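PDB 6SQ8: fatty acid CoA ligase from Marinactinospora thermotolerans, which belongs to the ANL superfamily, with a large AMP-binding part and a smaller C-terminal domain. Local coordinates for residues Gly379-Phe384 against Asp394-Ile399. Residues are numbered along the deposited sequence; the frame is centred on the assembly and turned at random.
Sequences GDVGTF and DRLQDI. With AMP (adenosine monophosphate), chain G.
Asp380 and Arg395 face each other as a non-hydrogen-bonded pair, both on the face of the sheet that carries AMP, though the end of Arg395 is placed there with some doubt. Beside them Val381 N gives its hydrogen to Asp394 O at 2.7 Å, while the return bond, from Asp394 N to Val381 O, is weak at 3.3 Å. On the other side of the Asp380-Arg395 pair, Leu396 N reaches Gly379 O at 2.9 Å, a fairly straight bond (164° at the hydrogen) made where the chain turns a corner. The carboxylate of Asp380 takes the ribose O2' on OD1 at 2.6 Å, and O3' also lies against it, although that oxygen is modelled too close to its neighbours to be trusted in detail. Tyr297 OH holds OD2 from outside the hairpin. This is the antiparallel hairpin of strands 380-384 and 390-395 in an ANL-type enzyme, and its ribose-binding aspartate is a familiar feature of the family. The tight side is the opposite face, where buried Val381, also covered by Val346 and Tyr408, turns CG2 anti to its carbonyl carbon and meets Leu396 CD1 at 3.5 Å and Ile399 CD1 at 3.9 Å. The looser margin holds partly exposed Leu396 and Arg395: Gly379 CA sits over one guanidinium face, off toward the rim, Asp380 OD1 comes to the edge, and the salt bridge through NH1 is weak and less certain.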
loop_
_atom_site.group_PDB
_atom_site.type_symbol
_atom_site.label_atom_id
_atom_site.label_comp_id
_atom_site.label_asym_id
_atom_site.label_seq_id
_atom_site.Cartn_x
_atom_site.Cartn_y
_atom_site.Cartn_z
ATOM N N GLY A 379 -14.621 2.442 -2.546
ATOM C CA GLY A 379 -14.679 3.690 -1.776
ATOM C C GLY A 379 -14.152 4.886 -2.560
ATOM O O GLY A 379 -14.142 6.000 -2.058
ATOM N N ASP A 380 -13.691 4.625 -3.796
ATOM C CA ASP A 380 -13.195 5.626 -4.693
ATOM C C ASP A 380 -14.275 5.944 -5.720
ATOM O O ASP A 380 -15.166 5.128 -5.986
ATOM C CB ASP A 380 -11.938 5.163 -5.416
ATOM C CG ASP A 380 -10.755 5.028 -4.489
ATOM O OD1 ASP A 380 -10.552 5.980 -3.665
ATOM O OD2 ASP A 380 -10.047 3.959 -4.572
ATOM N N VAL A 381 -14.128 7.139 -6.291
ATOM C CA VAL A 381 -14.977 7.677 -7.312
ATOM C C VAL A 381 -14.085 8.041 -8.508
ATOM O O VAL A 381 -12.970 8.523 -8.339
ATOM C CB VAL A 381 -15.740 8.885 -6.735
ATOM C CG1 VAL A 381 -16.205 9.852 -7.795
ATOM C CG2 VAL A 381 -16.910 8.434 -5.891
ATOM N N GLY A 382 -14.575 7.787 -9.723
ATOM C CA GLY A 382 -13.762 8.024 -10.911
ATOM C C GLY A 382 -14.485 7.722 -12.212
ATOM O O GLY A 382 -15.706 7.617 -12.252
ATOM N N THR A 383 -13.703 7.615 -13.287
ATOM C CA THR A 383 -14.230 7.411 -14.604
ATOM C C THR A 383 -13.132 6.906 -15.551
ATOM O O THR A 383 -11.938 7.104 -15.301
ATOM C CB THR A 383 -14.835 8.712 -15.145
ATOM O OG1 THR A 383 -15.580 8.382 -16.315
ATOM C CG2 THR A 383 -13.800 9.755 -15.508
ATOM N N PHE A 384 -13.572 6.295 -16.653
ATOM C CA PHE A 384 -12.710 5.802 -17.706
ATOM C C PHE A 384 -12.659 6.818 -18.849
ATOM O O PHE A 384 -13.657 7.492 -19.137
ATOM C CB PHE A 384 -13.210 4.460 -18.245
ATOM C CG PHE A 384 -12.951 3.275 -17.347
ATOM C CD1 PHE A 384 -11.766 2.559 -17.446
ATOM C CD2 PHE A 384 -13.895 2.871 -16.409
ATOM C CE1 PHE A 384 -11.528 1.477 -16.611
ATOM C CE2 PHE A 384 -13.646 1.791 -15.577
ATOM C CZ PHE A 384 -12.462 1.102 -15.670
ATOM N N ASP A 394 -11.793 11.200 -6.736
ATOM C CA ASP A 394 -11.905 11.390 -5.288
ATOM C C ASP A 394 -12.139 10.071 -4.539
ATOM O O ASP A 394 -12.726 9.133 -5.034
ATOM C CB ASP A 394 -13.081 12.307 -4.926
ATOM C CG ASP A 394 -12.695 13.616 -4.256
ATOM O OD1 ASP A 394 -11.651 13.645 -3.575
ATOM O OD2 ASP A 394 -13.449 14.590 -4.416
ATOM N N ARG A 395 -11.696 10.059 -3.290
ATOM C CA ARG A 395 -12.271 9.234 -2.224
ATOM C C ARG A 395 -13.717 9.722 -2.006
ATOM O O ARG A 395 -13.974 10.911 -2.015
ATOM C CB ARG A 395 -11.358 9.432 -1.006
ATOM C CG ARG A 395 -11.181 8.260 -0.057
ATOM C CD ARG A 395 -11.064 6.873 -0.659
ATOM N NE ARG A 395 -11.443 5.904 0.364
ATOM C CZ ARG A 395 -11.275 4.588 0.267
ATOM N NH1 ARG A 395 -10.846 4.063 -0.864
ATOM N NH2 ARG A 395 -11.535 3.801 1.298
ATOM N N LEU A 396 -14.651 8.798 -1.818
ATOM C CA LEU A 396 -16.093 9.116 -1.702
ATOM C C LEU A 396 -16.362 10.091 -0.536
ATOM O O LEU A 396 -17.203 10.964 -0.636
ATOM C CB LEU A 396 -16.834 7.789 -1.506
ATOM C CG LEU A 396 -18.357 7.809 -1.643
ATOM C CD1 LEU A 396 -18.803 8.534 -2.897
ATOM C CD2 LEU A 396 -18.922 6.388 -1.661
ATOM N N GLN A 397 -15.634 9.937 0.572
ATOM C CA GLN A 397 -15.769 10.801 1.747
ATOM C C GLN A 397 -15.220 12.230 1.493
ATOM O O GLN A 397 -15.475 13.125 2.289
ATOM C CB GLN A 397 -15.075 10.143 2.948
ATOM N N ASP A 398 -14.475 12.453 0.399
ATOM C CA ASP A 398 -13.756 13.715 0.162
ATOM C C ASP A 398 -14.463 14.611 -0.863
ATOM O O ASP A 398 -14.045 15.755 -1.058
ATOM C CB ASP A 398 -12.338 13.440 -0.336
ATOM C CG ASP A 398 -11.437 12.853 0.735
ATOM O OD1 ASP A 398 -11.833 12.883 1.958
ATOM O OD2 ASP A 398 -10.336 12.406 0.351
ATOM N N ILE A 399 -15.525 14.110 -1.500
ATOM C CA ILE A 399 -16.269 14.870 -2.469
ATOM C C ILE A 399 -16.851 16.094 -1.766
ATOM O O ILE A 399 -17.402 15.962 -0.693
ATOM C CB ILE A 399 -17.392 14.030 -3.099
ATOM C CG1 ILE A 399 -16.860 12.786 -3.805
ATOM C CG2 ILE A 399 -18.248 14.886 -4.026
ATOM C CD1 ILE A 399 -17.932 11.823 -4.219
HETATM P P AMP G . -6.714 1.939 2.008
HETATM O O1P AMP G . -6.308 0.556 1.591
HETATM O O2P AMP G . -8.210 2.102 2.314
HETATM O O3P AMP G . -5.790 2.465 3.085
HETATM O "O5'" AMP G . -6.379 2.835 0.675
HETATM C "C5'" AMP G . -7.120 2.845 -0.561
HETATM C "C4'" AMP G . -7.247 4.244 -1.156
HETATM O "O4'" AMP G . -5.993 4.868 -1.388
HETATM C "C3'" AMP G . -7.892 4.216 -2.513
HETATM O "O3'" AMP G . -9.261 4.378 -2.273
HETATM C "C2'" AMP G . -7.285 5.356 -3.328
HETATM O "O2'" AMP G . -8.008 6.608 -3.363
HETATM C "C1'" AMP G . -5.945 5.565 -2.644
HETATM N N9 AMP G . -4.873 5.047 -3.534
HETATM C C8 AMP G . -4.139 3.919 -3.387
HETATM N N7 AMP G . -3.257 3.787 -4.415
HETATM C C5 AMP G . -3.437 4.846 -5.236
HETATM C C6 AMP G . -2.852 5.332 -6.510
HETATM N N6 AMP G . -1.868 4.665 -7.122
HETATM N N1 AMP G . -3.335 6.481 -7.020
HETATM C C2 AMP G . -4.332 7.174 -6.403
HETATM N N3 AMP G . -4.925 6.798 -5.247
HETATM C C4 AMP G . -4.512 5.668 -4.640
#